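Heat-inducible transcription repressor HrcA (Thermotoga maritima, PDB 1STZ) probably binds DNA as a negative regulator of class I heat shock genes, keeping the grpE-dnaK-dnaJ and groELS operons repressed. Local coordinates at residues A[18-23]-A[84-89]; A[69-72]-A[77-80]. All blocks are in the same frame, centred on the assembly; numbering follows the deposited sequence.

From the N terminus the chain first runs through helix 17-33, whose residues 18-23 form one side of contact 1. Helices 39-45 and 52-64 follow, then the short strands 68-69 and 78-79. Contact 2 pairs these two strands and closes a small loop, with four residues between its segments. Helix 81-94 comes directly after, and its residues 84-89 return to helix 17-33 to complete contact 1. Contact 2 is therefore nested inside the larger loop that contact 1 closes. The two contacts lie about 15 Å apart, centre to centre. They touch where Leu84 CD2 packs on Pro79 CG at 4.0 Å. Contact 1 ties helix 17-33 to helix 81-94; contact 2 closes the hairpin that leads into that helix.

Contact 1. Residues A[18-23]-A[84-89]; sequences RQRKVL and LRFYYE
With chi1 at 172° Phe86 swings CG away from its own N, and this sends its ring out from helix 81-94 toward residues 18-23. On the facing helix Leu23 lies on one side of the Phe86 ring, but the exact fit of its CD1 is doubtful. Leu23 CB is 4.1 Å from Phe86 CE2. Arg20 takes the ring edge instead. Its CG comes 3.7 Å from Phe86 CZ, near the ring plane. The Arg20 chain then bends at chi3 and carries the guanidinium past the same rim, with NH1 at 4.0 Å from Phe86 CE1. Guanidinium and ring planes are only 20° apart, so the two groups meet edge to edge and not as a cation-pi stack. The contact is helix-to-helix packing between helices 17-33 and 81-94. The arrangement is consistent with a winged-helix DNA-binding domain, in which helix 17-33 would be the first helix and 68-69/78-79 the wing. Further along the pair, Tyr87 packs on Val27, Arg28 and Ile31 of helix 17-33. Leu23 is buried and also touches Leu62 of helix 52-64 and Tyr67. On another side of helix 81-94, Arg85 NH1 makes a salt bridge to Glu89 OE2 at 2.9 Å, nearly in the guanidinium plane. Arg85 NH2 has a second acidic partner in Glu278.

Contact 2. Residues A[69-72]-A[77-80]; sequences YQPH and RIPT
The Tyr69 ring has Ile78 over one face, with CB 4.2 Å from the ring centroid and 26° off the normal, a CH-pi contact. Pro79 O and Thr80 CG2 lie at the ring edge, near its plane. The guanidinium of Arg77 has the side chain of Gln70 over one face. Gln70 CG is 3.6 Å from Arg77 NH1, and Gln70 CB is 3.6 Å from Arg77 NE. The Arg77 chain is bent at chi2 (-62°), which brings its guanidinium across the Gln70 side chain. Tyr69 and Ile78 lie side by side and point the same way; the Ile78 CG2 branch reaches Tyr69 CE2 at 3.5 Å. The other branch of Ile78 goes to the proline: its CD1 is packed tightly against Pro71 CG. Behind these side chains the backbones form an antiparallel hydrogen-bonded pair. Tyr69 N gives to Ile78 O at 2.9 Å, and Ile78 N gives to Tyr69 O at 2.9 Å. This two-stranded hairpin after helix 52-64 is consistent with the wing of a winged-helix DNA-binding domain. Arg77 NE also has a long, weak ion pair with Glu63. With an alanine at this position, Gln70 would probably lose the flat group its CB and CG pack on, and Glu63 its weak ionic partner. Thr80 is the N-cap of the next helix: its OG1 bonds to Gly83 N and also to Gly66 O. Ile78 and Pro79 rest on Tyr30 of helix 17-33.

Contact 1. Residues A[18-23]-A[84-89]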
loop_
_atom_site.group_PDB
_atom_site.type_symbol
_atom_site.label_atom_id
_atom_site.label_comp_id
_atom_site.label_asym_id
_atom_site.label_seq_id
_atom_site.Cartn_x
_atom_site.Cartn_y
_atom_site.Cartn_z
ATOM N N ARG A 18 29.006 -19.858 -22.327
ATOM C CA ARG A 18 29.434 -18.461 -22.385
ATOM C C ARG A 18 28.569 -17.630 -23.326
ATOM O O ARG A 18 28.179 -16.515 -22.993
ATOM C CB ARG A 18 30.890 -18.365 -22.827
ATOM C CG ARG A 18 31.436 -16.940 -22.904
ATOM C CD ARG A 18 32.786 -16.842 -23.597
ATOM N NE ARG A 18 32.727 -17.411 -24.940
ATOM C CZ ARG A 18 33.486 -18.407 -25.385
ATOM N NH1 ARG A 18 34.403 -18.992 -24.616
ATOM N NH2 ARG A 18 33.311 -18.826 -26.632
ATOM N N GLN A 19 28.285 -18.177 -24.501
ATOM C CA GLN A 19 27.467 -17.495 -25.497
ATOM C C GLN A 19 26.034 -17.263 -24.986
ATOM O O GLN A 19 25.408 -16.255 -25.308
ATOM C CB GLN A 19 27.478 -18.285 -26.816
ATOM C CG GLN A 19 28.848 -18.247 -27.516
ATOM C CD GLN A 19 29.067 -19.350 -28.539
ATOM O OE1 GLN A 19 28.285 -20.293 -28.645
ATOM N NE2 GLN A 19 30.146 -19.230 -29.295
ATOM N N ARG A 20 25.534 -18.207 -24.194
ATOM C CA ARG A 20 24.237 -18.067 -23.542
ATOM C C ARG A 20 24.271 -16.883 -22.574
ATOM O O ARG A 20 23.365 -16.073 -22.557
ATOM C CB ARG A 20 23.859 -19.353 -22.794
ATOM C CG ARG A 20 23.200 -20.433 -23.660
ATOM C CD ARG A 20 22.717 -21.652 -22.873
ATOM N NE ARG A 20 22.974 -22.900 -23.609
ATOM C CZ ARG A 20 22.247 -23.336 -24.647
ATOM N NH1 ARG A 20 21.192 -22.648 -25.078
ATOM N NH2 ARG A 20 22.572 -24.474 -25.256
ATOM N N LYS A 21 25.334 -16.782 -21.784
ATOM C CA LYS A 21 25.490 -15.683 -20.845
ATOM C C LYS A 21 25.649 -14.364 -21.584
ATOM O O LYS A 21 25.072 -13.372 -21.179
ATOM C CB LYS A 21 26.672 -15.928 -19.915
ATOM C CG LYS A 21 26.512 -17.184 -19.048
ATOM C CD LYS A 21 26.618 -16.890 -17.547
ATOM C CE LYS A 21 28.066 -16.841 -17.051
ATOM N NZ LYS A 21 28.183 -17.108 -15.579
ATOM N N VAL A 22 26.385 -14.359 -22.689
ATOM C CA VAL A 22 26.554 -13.144 -23.483
ATOM C C VAL A 22 25.200 -12.656 -24.039
ATOM O O VAL A 22 24.913 -11.460 -24.044
ATOM C CB VAL A 22 27.548 -13.357 -24.651
ATOM C CG1 VAL A 22 27.578 -12.139 -25.561
ATOM C CG2 VAL A 22 28.951 -13.652 -24.124
ATOM N N LEU A 23 24.370 -13.584 -24.493
ATOM C CA LEU A 23 23.070 -13.228 -25.042
ATOM C C LEU A 23 22.192 -12.672 -23.929
ATOM O O LEU A 23 21.481 -11.693 -24.109
ATOM C CB LEU A 23 22.406 -14.456 -25.659
ATOM C CG LEU A 23 21.394 -14.269 -26.791
ATOM C CD1 LEU A 23 20.350 -15.378 -26.794
ATOM C CD2 LEU A 23 20.744 -12.914 -26.857
ATOM N N LEU A 84 14.646 -12.110 -27.334
ATOM C CA LEU A 84 13.778 -11.782 -26.206
ATOM C C LEU A 84 13.150 -13.036 -25.601
ATOM O O LEU A 84 13.064 -13.141 -24.395
ATOM C CB LEU A 84 12.700 -10.779 -26.604
ATOM C CG LEU A 84 13.254 -9.423 -27.002
ATOM C CD1 LEU A 84 12.129 -8.574 -27.629
ATOM C CD2 LEU A 84 13.871 -8.717 -25.816
ATOM N N ARG A 85 12.720 -13.972 -26.444
ATOM C CA ARG A 85 12.148 -15.242 -25.994
ATOM C C ARG A 85 13.192 -16.039 -25.241
ATOM O O ARG A 85 12.900 -16.592 -24.202
ATOM C CB ARG A 85 11.604 -16.041 -27.176
ATOM C CG ARG A 85 11.239 -17.519 -26.935
ATOM C CD ARG A 85 10.242 -17.820 -25.829
ATOM N NE ARG A 85 8.929 -17.239 -26.075
ATOM C CZ ARG A 85 7.884 -17.378 -25.278
ATOM N NH1 ARG A 85 7.949 -18.102 -24.164
ATOM N NH2 ARG A 85 6.746 -16.810 -25.608
ATOM N N PHE A 86 14.418 -16.077 -25.754
ATOM C CA PHE A 86 15.496 -16.799 -25.078
ATOM C C PHE A 86 15.688 -16.222 -23.683
ATOM O O PHE A 86 15.778 -16.961 -22.725
ATOM C CB PHE A 86 16.803 -16.703 -25.871
ATOM C CG PHE A 86 17.996 -17.259 -25.135
ATOM C CD1 PHE A 86 18.316 -18.599 -25.234
ATOM C CD2 PHE A 86 18.771 -16.438 -24.319
ATOM C CE1 PHE A 86 19.416 -19.119 -24.545
ATOM C CE2 PHE A 86 19.870 -16.942 -23.644
ATOM C CZ PHE A 86 20.190 -18.282 -23.753
ATOM N N TYR A 87 15.718 -14.892 -23.580
ATOM C CA TYR A 87 15.915 -14.214 -22.294
ATOM C C TYR A 87 14.812 -14.591 -21.314
ATOM O O TYR A 87 15.096 -15.012 -20.205
ATOM C CB TYR A 87 15.958 -12.701 -22.478
ATOM C CG TYR A 87 15.971 -11.905 -21.196
ATOM C CD1 TYR A 87 17.150 -11.704 -20.486
ATOM C CD2 TYR A 87 14.801 -11.333 -20.700
ATOM C CE1 TYR A 87 17.160 -10.961 -19.293
ATOM C CE2 TYR A 87 14.798 -10.588 -19.523
ATOM C CZ TYR A 87 15.978 -10.402 -18.824
ATOM O OH TYR A 87 15.968 -9.661 -17.651
ATOM N N TYR A 88 13.558 -14.471 -21.741
ATOM C CA TYR A 88 12.406 -14.844 -20.907
ATOM C C TYR A 88 12.483 -16.287 -20.379
ATOM O O TYR A 88 12.222 -16.523 -19.197
ATOM C CB TYR A 88 11.097 -14.657 -21.682
ATOM C CG TYR A 88 9.850 -15.102 -20.955
ATOM C CD1 TYR A 88 9.307 -14.342 -19.933
ATOM C CD2 TYR A 88 9.211 -16.283 -21.293
ATOM C CE1 TYR A 88 8.161 -14.768 -19.243
ATOM C CE2 TYR A 88 8.068 -16.702 -20.639
ATOM C CZ TYR A 88 7.544 -15.941 -19.614
ATOM O OH TYR A 88 6.411 -16.363 -18.960
ATOM N N GLU A 89 12.802 -17.236 -21.254
ATOM C CA GLU A 89 12.894 -18.644 -20.861
ATOM C C GLU A 89 13.959 -18.865 -19.786
ATOM O O GLU A 89 13.769 -19.666 -18.882
ATOM C CB GLU A 89 13.213 -19.537 -22.068
ATOM C CG GLU A 89 12.083 -19.676 -23.085
ATOM C CD GLU A 89 10.854 -20.345 -22.503
ATOM O OE1 GLU A 89 10.988 -21.414 -21.855
ATOM O OE2 GLU A 89 9.745 -19.810 -22.692
#

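Contact 2. Residues A[69-72]-A[77-80]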
loop_
_atom_site.group_PDB
_atom_site.type_symbol
_atom_site.label_atom_id
_atom_site.label_comp_id
_atom_site.label_asym_id
_atom_site.label_seq_id
_atom_site.Cartn_x
_atom_site.Cartn_y
_atom_site.Cartn_z
ATOM N N TYR A 69 20.327 -8.450 -33.923
ATOM C CA TYR A 69 20.623 -7.771 -35.184
ATOM C C TYR A 69 21.409 -6.477 -34.991
ATOM O O TYR A 69 21.483 -5.945 -33.908
ATOM C CB TYR A 69 19.332 -7.500 -35.977
ATOM C CG TYR A 69 18.457 -6.368 -35.482
ATOM C CD1 TYR A 69 18.537 -5.105 -36.042
ATOM C CD2 TYR A 69 17.507 -6.576 -34.475
ATOM C CE1 TYR A 69 17.713 -4.067 -35.599
ATOM C CE2 TYR A 69 16.679 -5.547 -34.029
ATOM C CZ TYR A 69 16.789 -4.309 -34.594
ATOM O OH TYR A 69 15.982 -3.308 -34.152
ATOM N N GLN A 70 21.964 -5.975 -36.086
ATOM C CA GLN A 70 22.737 -4.745 -36.093
ATOM C C GLN A 70 21.907 -3.634 -36.745
ATOM O O GLN A 70 21.677 -3.674 -37.949
ATOM C CB GLN A 70 24.042 -4.963 -36.859
ATOM C CG GLN A 70 24.898 -3.729 -36.954
ATOM C CD GLN A 70 26.124 -3.903 -37.822
ATOM O OE1 GLN A 70 27.156 -3.311 -37.539
ATOM N NE2 GLN A 70 26.010 -4.692 -38.887
ATOM N N PRO A 71 21.447 -2.654 -35.961
ATOM C CA PRO A 71 20.625 -1.545 -36.490
ATOM C C PRO A 71 21.111 -0.902 -37.801
ATOM O O PRO A 71 20.474 -1.113 -38.846
ATOM C CB PRO A 71 20.623 -0.533 -35.338
ATOM C CG PRO A 71 20.782 -1.346 -34.136
ATOM C CD PRO A 71 21.632 -2.542 -34.502
ATOM N N HIS A 72 22.186 -0.120 -37.777
ATOM C CA HIS A 72 22.721 0.455 -39.006
ATOM C C HIS A 72 24.198 0.077 -39.138
ATOM O O HIS A 72 24.528 -0.994 -39.647
ATOM C CB HIS A 72 22.571 1.998 -39.039
ATOM C CG HIS A 72 21.236 2.515 -38.599
ATOM N ND1 HIS A 72 20.709 2.266 -37.350
ATOM C CD2 HIS A 72 20.351 3.327 -39.224
ATOM C CE1 HIS A 72 19.541 2.873 -37.237
ATOM N NE2 HIS A 72 19.301 3.523 -38.360
ATOM N N ARG A 77 24.456 -4.220 -30.760
ATOM C CA ARG A 77 23.448 -5.119 -31.284
ATOM C C ARG A 77 22.170 -5.016 -30.463
ATOM O O ARG A 77 22.173 -4.531 -29.335
ATOM C CB ARG A 77 23.984 -6.551 -31.288
ATOM C CG ARG A 77 25.247 -6.749 -32.162
ATOM C CD ARG A 77 25.003 -6.442 -33.637
ATOM N NE ARG A 77 26.106 -6.775 -34.539
ATOM C CZ ARG A 77 27.095 -5.950 -34.882
ATOM N NH1 ARG A 77 27.179 -4.726 -34.367
ATOM N NH2 ARG A 77 28.024 -6.358 -35.744
ATOM N N ILE A 78 21.073 -5.479 -31.041
ATOM C CA ILE A 78 19.756 -5.387 -30.407
ATOM C C ILE A 78 19.100 -6.763 -30.486
ATOM O O ILE A 78 19.178 -7.413 -31.526
ATOM C CB ILE A 78 18.900 -4.336 -31.164
ATOM C CG1 ILE A 78 19.368 -2.927 -30.814
ATOM C CG2 ILE A 78 17.415 -4.470 -30.833
ATOM C CD1 ILE A 78 18.639 -1.823 -31.588
ATOM N N PRO A 79 18.459 -7.220 -29.424
ATOM C CA PRO A 79 17.771 -8.515 -29.488
ATOM C C PRO A 79 16.642 -8.562 -30.524
ATOM O O PRO A 79 15.948 -7.592 -30.706
ATOM C CB PRO A 79 17.197 -8.696 -28.073
ATOM C CG PRO A 79 17.263 -7.365 -27.429
ATOM C CD PRO A 79 18.353 -6.608 -28.086
ATOM N N THR A 80 16.525 -9.687 -31.217
ATOM C CA THR A 80 15.342 -9.995 -32.005
ATOM C C THR A 80 14.270 -10.542 -31.107
ATOM O O THR A 80 14.488 -10.704 -29.916
ATOM C CB THR A 80 15.689 -11.038 -33.078
ATOM O OG1 THR A 80 16.060 -12.257 -32.443
ATOM C CG2 THR A 80 16.919 -10.616 -33.898
#